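Local coordinates for xylanase Y (Bacillus halodurans, PDB 1WU4), which hydrolyses xylooligosaccharides of three or more units, releasing xylose from the reducing end with inversion of anomeric configuration, at residues 128-133 with 175-180; 184-187 with 191-194. The protein carries 1 engineered substitution. All blocks are in the same frame, centred on the assembly; numbering follows the deposited sequence.

How the contacts relate
From the N terminus, the chain reaches helix 127-144, which gives contact 1 its segment 128-133, then runs through helix 154-167 into the long loop that supplies 175-180. Contact 1 closes this excursion by laying the loop against helix 127-144. Contact 2 follows in series: the three residues after 187 bring 191-194 back against 184-187, so the two neither nest nor cross. Their centres lie about 9 Å apart, and segments 175-180 and 184-187 are joined directly by two probable hydrogen bonds, Met177 O with Lys186 N at 2.8 Å and Asn179 N with Leu184 O at 2.9 Å. Together they join helix 127-144 of the (alpha/alpha)6 barrel, through this loop, to the small strand pair 193-194 and 245-246.

Contact 1: residues 128-133 with 175-180; sequences DGEEYF and HPMWNR
Glu130 and Met177 mark the closest backbone approach, their CA atoms 9.1 Å apart, so segment 128-133 of helix 127-144 and the irregular segment 175-180 meet through side chains alone. The extended chain of Met177 crosses that of Glu130 at about a right angle. Its sulfur SD rests against the aliphatic part, 3.8 Å from Glu130 CG, while the terminal methyl sits over the face of the carboxylate, with Met177 CE 3.5 Å from Glu130 CD and almost equally far from both oxygens. A bend at chi2 (73°) folds the Glu130 chain and brings the flat group under this methyl; the backbone N of Phe110 satisfies OE1. Beside this pair, Glu131 leaves the helix with CG between its backbone N and carbonyl carbon (chi1 60°) and then runs out straight. Its OE1 comes within 4.1 Å of Trp178 CZ2, the carboxylate plane turned 80° from the indole, and is hydrogen-bonded to Tyr204 OH. All four residues are buried, and these polar partners of the two acids lie outside the two segments. Trp178 also meets Trp219 edge-to-face. In the (alpha/alpha)6 barrel of this glycoside hydrolase family 8 enzyme, the contact packs the loop that follows helix 154-167 against helix 127-144, and helix 154-167 itself adds side chains: Leu161 touches Glu130, and Cys165 packs on both Met177 and Trp178.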
ATOM      1  N   ASP A 128      -0.055   5.292  -6.547  1.00  8.73           N
ATOM      2  CA  ASP A 128       0.117   4.220  -5.572  1.00  9.94           C
ATOM      3  C   ASP A 128      -0.211   2.860  -6.183  1.00  9.51           C
ATOM      4  O   ASP A 128       0.265   1.825  -5.715  1.00 10.19           O
ATOM      5  CB  ASP A 128      -0.687   4.497  -4.283  1.00  9.36           C
ATOM      6  CG  ASP A 128      -2.187   4.598  -4.505  1.00 11.07           C
ATOM      7  OD1 ASP A 128      -2.621   5.122  -5.548  1.00 12.78           O
ATOM      8  OD2 ASP A 128      -2.936   4.167  -3.598  1.00 12.42           O
ATOM      9  N   GLY A 129      -1.012   2.864  -7.246  1.00  8.65           N
ATOM     10  CA  GLY A 129      -1.324   1.620  -7.926  1.00  9.00           C
ATOM     11  C   GLY A 129      -0.097   1.177  -8.708  1.00  7.66           C
ATOM     12  O   GLY A 129       0.363   0.043  -8.585  1.00  8.56           O
ATOM     13  N   GLU A 130       0.452   2.084  -9.510  1.00  8.33           N
ATOM     14  CA  GLU A 130       1.633   1.767 -10.304  1.00  8.23           C
ATOM     15  C   GLU A 130       2.790   1.202  -9.479  1.00  7.76           C
ATOM     16  O   GLU A 130       3.410   0.217  -9.873  1.00  7.57           O
ATOM     17  CB  GLU A 130       2.119   3.008 -11.069  1.00  9.83           C
ATOM     18  CG  GLU A 130       1.566   3.153 -12.491  1.00 10.55           C
ATOM     19  CD  GLU A 130       0.104   3.562 -12.546  1.00 11.84           C
ATOM     20  OE1 GLU A 130      -0.423   3.700 -13.672  1.00 13.62           O
ATOM     21  OE2 GLU A 130      -0.517   3.749 -11.479  1.00 11.44           O
ATOM     22  N   GLU A 131       3.097   1.811  -8.338  1.00  8.94           N
ATOM     23  CA  GLU A 131       4.215   1.307  -7.554  1.00  8.94           C
ATOM     24  C   GLU A 131       3.962  -0.084  -6.980  1.00  8.92           C
ATOM     25  O   GLU A 131       4.890  -0.885  -6.877  1.00  8.68           O
ATOM     26  CB  GLU A 131       4.614   2.303  -6.457  1.00  9.09           C
ATOM     27  CG  GLU A 131       3.540   2.644  -5.450  1.00  9.78           C
ATOM     28  CD  GLU A 131       3.962   3.766  -4.514  1.00  8.83           C
ATOM     29  OE1 GLU A 131       5.177   4.041  -4.410  1.00 10.43           O
ATOM     30  OE2 GLU A 131       3.077   4.369  -3.873  1.00  9.87           O
ATOM     31  N   TYR A 132       2.716  -0.388  -6.617  1.00  8.25           N
ATOM     32  CA  TYR A 132       2.409  -1.726  -6.117  1.00  7.53           C
ATOM     33  C   TYR A 132       2.453  -2.717  -7.285  1.00  8.31           C
ATOM     34  O   TYR A 132       2.925  -3.841  -7.121  1.00  8.64           O
ATOM     35  CB  TYR A 132       1.035  -1.766  -5.437  1.00  8.05           C
ATOM     36  CG  TYR A 132       1.090  -1.640  -3.927  1.00  7.51           C
ATOM     37  CD1 TYR A 132       1.129  -2.773  -3.114  1.00  8.17           C
ATOM     38  CD2 TYR A 132       1.114  -0.388  -3.311  1.00  8.91           C
ATOM     39  CE1 TYR A 132       1.185  -2.659  -1.720  1.00  9.55           C
ATOM     40  CE2 TYR A 132       1.173  -0.264  -1.926  1.00  8.06           C
ATOM     41  CZ  TYR A 132       1.207  -1.403  -1.139  1.00  8.82           C
ATOM     42  OH  TYR A 132       1.267  -1.285   0.232  1.00 10.77           O
ATOM     43  N   PHE A 133       1.973  -2.309  -8.463  1.00  7.73           N
ATOM     44  CA  PHE A 133       2.024  -3.198  -9.630  1.00  9.56           C
ATOM     45  C   PHE A 133       3.476  -3.599  -9.883  1.00  7.90           C
ATOM     46  O   PHE A 133       3.793  -4.777 -10.047  1.00  8.72           O
ATOM     47  CB  PHE A 133       1.510  -2.507 -10.907  1.00  8.37           C
ATOM     48  CG  PHE A 133       0.009  -2.403 -11.009  1.00  9.44           C
ATOM     49  CD1 PHE A 133      -0.810  -3.489 -10.724  1.00  8.84           C
ATOM     50  CD2 PHE A 133      -0.578  -1.220 -11.446  1.00  9.86           C
ATOM     51  CE1 PHE A 133      -2.198  -3.396 -10.874  1.00  9.28           C
ATOM     52  CE2 PHE A 133      -1.960  -1.118 -11.600  1.00  9.23           C
ATOM     53  CZ  PHE A 133      -2.770  -2.207 -11.313  1.00  8.47           C
ATOM     54  N   HIS A 175       3.803  13.105 -18.425  1.00 13.59           N
ATOM     55  CA  HIS A 175       4.541  13.575 -17.260  1.00 15.79           C
ATOM     56  C   HIS A 175       4.900  12.395 -16.368  1.00 13.55           C
ATOM     57  O   HIS A 175       4.190  11.392 -16.336  1.00 13.30           O
ATOM     58  CB  HIS A 175       3.703  14.578 -16.465  1.00 21.45           C
ATOM     59  CG  HIS A 175       3.208  15.734 -17.279  1.00 28.52           C
ATOM     60  ND1 HIS A 175       2.266  15.593 -18.274  1.00 32.19           N
ATOM     61  CD2 HIS A 175       3.527  17.049 -17.244  1.00 31.86           C
ATOM     62  CE1 HIS A 175       2.025  16.773 -18.818  1.00 32.63           C
ATOM     63  NE2 HIS A 175       2.777  17.673 -18.212  1.00 32.27           N
ATOM     64  N   PRO A 176       6.012  12.503 -15.627  1.00 11.67           N
ATOM     65  CA  PRO A 176       6.440  11.422 -14.737  1.00 10.38           C
ATOM     66  C   PRO A 176       5.606  11.386 -13.458  1.00  9.46           C
ATOM     67  O   PRO A 176       4.901  12.347 -13.142  1.00 11.00           O
ATOM     68  CB  PRO A 176       7.897  11.771 -14.462  1.00 11.08           C
ATOM     69  CG  PRO A 176       7.853  13.273 -14.411  1.00 14.07           C
ATOM     70  CD  PRO A 176       6.977  13.620 -15.604  1.00 15.32           C
ATOM     71  N   MET A 177       5.678  10.274 -12.733  1.00 10.02           N
ATOM     72  CA  MET A 177       4.938  10.142 -11.483  1.00  9.66           C
ATOM     73  C   MET A 177       5.782  10.557 -10.284  1.00  9.10           C
ATOM     74  O   MET A 177       5.293  10.596  -9.158  1.00 10.84           O
ATOM     75  CB  MET A 177       4.431   8.715 -11.301  1.00 10.57           C
ATOM     76  CG  MET A 177       3.260   8.383 -12.205  1.00 11.13           C
ATOM     77  SD  MET A 177       2.542   6.786 -11.826  1.00 10.32           S
ATOM     78  CE  MET A 177       0.944   6.949 -12.598  1.00 11.02           C
ATOM     79  N   TRP A 178       7.052  10.850 -10.544  1.00 10.02           N
ATOM     80  CA  TRP A 178       7.981  11.313  -9.517  1.00  8.61           C
ATOM     81  C   TRP A 178       8.553  12.628 -10.009  1.00  9.81           C
ATOM     82  O   TRP A 178       8.855  12.770 -11.195  1.00 11.49           O
ATOM     83  CB  TRP A 178       9.141  10.327  -9.327  1.00  9.06           C
ATOM     84  CG  TRP A 178       8.904   9.286  -8.284  1.00  8.64           C
ATOM     85  CD1 TRP A 178       9.406   9.266  -7.012  1.00  9.06           C
ATOM     86  CD2 TRP A 178       8.085   8.121  -8.411  1.00  8.57           C
ATOM     87  NE1 TRP A 178       8.946   8.159  -6.341  1.00  9.49           N
ATOM     88  CE2 TRP A 178       8.132   7.439  -7.176  1.00  8.61           C
ATOM     89  CE3 TRP A 178       7.311   7.588  -9.450  1.00  9.12           C
ATOM     90  CZ2 TRP A 178       7.432   6.247  -6.950  1.00  8.95           C
ATOM     91  CZ3 TRP A 178       6.616   6.406  -9.227  1.00 10.89           C
ATOM     92  CH2 TRP A 178       6.681   5.748  -7.985  1.00  9.26           C
ATOM     93  N   ASN A 179       8.689  13.595  -9.110  1.00 10.40           N
ATOM     94  CA  ASN A 179       9.287  14.862  -9.496  1.00 11.50           C
ATOM     95  C   ASN A 179      10.776  14.538  -9.574  1.00 11.54           C
ATOM     96  O   ASN A 179      11.359  14.032  -8.614  1.00 12.17           O
ATOM     97  CB  ASN A 179       9.011  15.930  -8.439  1.00 11.26           C
ATOM     98  CG  ASN A 179       9.710  17.237  -8.739  1.00 13.85           C
ATOM     99  OD1 ASN A 179      10.925  17.352  -8.575  1.00 13.69           O
ATOM    100  ND2 ASN A 179       8.948  18.227  -9.193  1.00 14.73           N
ATOM    101  N   ARG A 180      11.383  14.809 -10.723  1.00 12.33           N
ATOM    102  CA  ARG A 180      12.795  14.502 -10.934  1.00 15.22           C
ATOM    103  C   ARG A 180      13.773  15.286 -10.068  1.00 15.71           C
ATOM    104  O   ARG A 180      14.875  14.813  -9.789  1.00 18.93           O
ATOM    105  CB  ARG A 180      13.145  14.696 -12.411  1.00 17.14           C
ATOM    106  CG  ARG A 180      12.367  13.783 -13.348  1.00 27.56           C
ATOM    107  CD  ARG A 180      12.757  12.326 -13.150  1.00 30.67           C
ATOM    108  NE  ARG A 180      14.110  12.051 -13.630  1.00 31.87           N
ATOM    109  CZ  ARG A 180      14.467  12.076 -14.911  1.00 33.57           C
ATOM    110  NH1 ARG A 180      15.721  11.816 -15.257  1.00 35.32           N
ATOM    111  NH2 ARG A 180      13.572  12.356 -15.849  1.00 35.75           N
TER

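Contact 2: residues 184-187 with 191-194; sequences LIKF and VEFS
Phe187 and Phe193 lie side by side with ring planes at 12°, slid so far apart (centroids 5.5 Å) that they barely overlap. Val191 CG2 stands at the edge of the Phe187 ring, near its plane, and 3.7 Å above one face of the Phe193 ring. The two side chains touch closest at Phe187 CB and Phe193 CE1, 3.5 Å. One backbone and one side-chain hydrogen bond join the segments: Phe187 N gives to Phe193 O (3.0 Å, 159° at the hydrogen), and Ser194 OG, set anti to its own N (chi1 -164°), gives to Ile185 O at 2.7 Å and also bonds His199 NE2. They close a short chain reversal leading into strand 193-194, which pairs antiparallel with 245-246; the Phe187 side chain comes about 5 Å from that of Asp263, by similarity the proton acceptor. Lys186 stretches past Val191 O to a long salt bridge, NZ to Glu192 OE2 3.8 Å, which water 1 also spans. NZ holds Pro176 O and Pro189 O. A leucine here would probably leave those two carbonyls without their shared donor and Glu192 without its positive charge. Tyr247 and Asn179 hold OE1, and Glu192 O bonds a glycerol, probably from the crystallisation liquor.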
ATOM      1  N   LEU A 184      10.393  12.931  -5.193  1.00 10.61           N
ATOM      2  CA  LEU A 184       9.185  12.561  -4.459  1.00 10.54           C
ATOM      3  C   LEU A 184       8.062  12.110  -5.384  1.00  9.49           C
ATOM      4  O   LEU A 184       7.834  12.714  -6.432  1.00 10.95           O
ATOM      5  CB  LEU A 184       8.683  13.749  -3.632  1.00 11.14           C
ATOM      6  CG  LEU A 184       9.625  14.340  -2.582  1.00  9.05           C
ATOM      7  CD1 LEU A 184       8.967  15.552  -1.958  1.00 13.55           C
ATOM      8  CD2 LEU A 184       9.949  13.303  -1.514  1.00 11.81           C
ATOM      9  N   ILE A 185       7.356  11.054  -4.986  1.00  8.30           N
ATOM     10  CA  ILE A 185       6.233  10.566  -5.777  1.00  8.17           C
ATOM     11  C   ILE A 185       5.146  11.645  -5.711  1.00  8.57           C
ATOM     12  O   ILE A 185       5.010  12.341  -4.699  1.00  9.88           O
ATOM     13  CB  ILE A 185       5.696   9.217  -5.218  1.00  7.74           C
ATOM     14  CG1 ILE A 185       4.662   8.625  -6.180  1.00  8.32           C
ATOM     15  CG2 ILE A 185       5.098   9.412  -3.826  1.00  9.61           C
ATOM     16  CD1 ILE A 185       4.203   7.228  -5.787  1.00  9.86           C
ATOM     17  N   LYS A 186       4.390  11.791  -6.795  1.00  9.12           N
ATOM     18  CA  LYS A 186       3.332  12.798  -6.869  1.00  9.71           C
ATOM     19  C   LYS A 186       1.960  12.190  -6.605  1.00  9.12           C
ATOM     20  O   LYS A 186       1.787  10.974  -6.690  1.00 11.30           O
ATOM     21  CB  LYS A 186       3.288  13.425  -8.262  1.00 11.49           C
ATOM     22  CG  LYS A 186       4.588  13.984  -8.800  1.00 13.23           C
ATOM     23  CD  LYS A 186       4.358  14.385 -10.255  1.00 16.49           C
ATOM     24  CE  LYS A 186       5.591  14.937 -10.927  1.00 19.84           C
ATOM     25  NZ  LYS A 186       5.285  15.209 -12.364  1.00 15.75           N
ATOM     26  N   PHE A 187       0.986  13.043  -6.292  1.00  9.89           N
ATOM     27  CA  PHE A 187      -0.379  12.577  -6.073  1.00  9.69           C
ATOM     28  C   PHE A 187      -0.887  12.034  -7.413  1.00  9.89           C
ATOM     29  O   PHE A 187      -1.485  10.959  -7.471  1.00  9.97           O
ATOM     30  CB  PHE A 187      -1.273  13.717  -5.590  1.00  9.37           C
ATOM     31  CG  PHE A 187      -2.731  13.398  -5.673  1.00  9.58           C
ATOM     32  CD1 PHE A 187      -3.246  12.276  -5.035  1.00  9.91           C
ATOM     33  CD2 PHE A 187      -3.578  14.183  -6.445  1.00 10.87           C
ATOM     34  CE1 PHE A 187      -4.586  11.933  -5.169  1.00 12.24           C
ATOM     35  CE2 PHE A 187      -4.918  13.850  -6.587  1.00 11.68           C
ATOM     36  CZ  PHE A 187      -5.422  12.720  -5.948  1.00 10.64           C
ATOM     37  N   VAL A 191       0.203  17.202 -11.296  1.00 12.66           N
ATOM     38  CA  VAL A 191       0.209  18.179 -10.212  1.00 13.09           C
ATOM     39  C   VAL A 191       1.581  18.212  -9.560  1.00 11.26           C
ATOM     40  O   VAL A 191       2.420  17.350  -9.819  1.00 13.33           O
ATOM     41  CB  VAL A 191      -0.854  17.867  -9.128  1.00 13.46           C
ATOM     42  CG1 VAL A 191      -2.240  17.875  -9.749  1.00 13.72           C
ATOM     43  CG2 VAL A 191      -0.561  16.529  -8.464  1.00 13.79           C
ATOM     44  N   GLU A 192       1.814  19.219  -8.727  1.00 11.79           N
ATOM     45  CA  GLU A 192       3.087  19.329  -8.044  1.00 11.90           C
ATOM     46  C   GLU A 192       2.942  19.280  -6.525  1.00 14.21           C
ATOM     47  O   GLU A 192       3.406  20.167  -5.809  1.00 14.48           O
ATOM     48  CB  GLU A 192       3.830  20.601  -8.469  1.00 16.64           C
ATOM     49  CG  GLU A 192       4.394  20.574  -9.896  1.00 19.55           C
ATOM     50  CD  GLU A 192       5.300  19.377 -10.182  1.00 22.71           C
ATOM     51  OE1 GLU A 192       6.053  18.943  -9.285  1.00 22.19           O
ATOM     52  OE2 GLU A 192       5.273  18.874 -11.327  1.00 29.16           O
ATOM     53  N   PHE A 193       2.256  18.249  -6.046  1.00 12.08           N
ATOM     54  CA  PHE A 193       2.104  18.017  -4.618  1.00 10.18           C
ATOM     55  C   PHE A 193       2.031  16.509  -4.439  1.00 10.82           C
ATOM     56  O   PHE A 193       1.972  15.766  -5.428  1.00 10.42           O
ATOM     57  CB  PHE A 193       0.894  18.762  -4.019  1.00 10.14           C
ATOM     58  CG  PHE A 193      -0.443  18.309  -4.522  1.00  9.41           C
ATOM     59  CD1 PHE A 193      -1.092  17.221  -3.947  1.00 10.93           C
ATOM     60  CD2 PHE A 193      -1.090  19.022  -5.526  1.00 11.85           C
ATOM     61  CE1 PHE A 193      -2.371  16.853  -4.365  1.00 10.02           C
ATOM     62  CE2 PHE A 193      -2.365  18.661  -5.950  1.00 11.60           C
ATOM     63  CZ  PHE A 193      -3.006  17.576  -5.365  1.00 11.82           C
ATOM     64  N   SER A 194       2.050  16.048  -3.196  1.00  9.79           N
ATOM     65  CA  SER A 194       2.078  14.618  -2.945  1.00  8.39           C
ATOM     66  C   SER A 194       0.981  14.100  -2.023  1.00  8.44           C
ATOM     67  O   SER A 194       0.026  14.804  -1.704  1.00  9.00           O
ATOM     68  CB  SER A 194       3.462  14.255  -2.388  1.00 10.96           C
ATOM     69  OG  SER A 194       3.719  12.865  -2.444  1.00  9.63           O
TER
HETATM   70  O   HOH W   1       7.402  16.866 -12.520  1.00 25.41           O
HETATM   71  O   HOH W   2       3.545  17.821 -12.758  1.00 27.95           O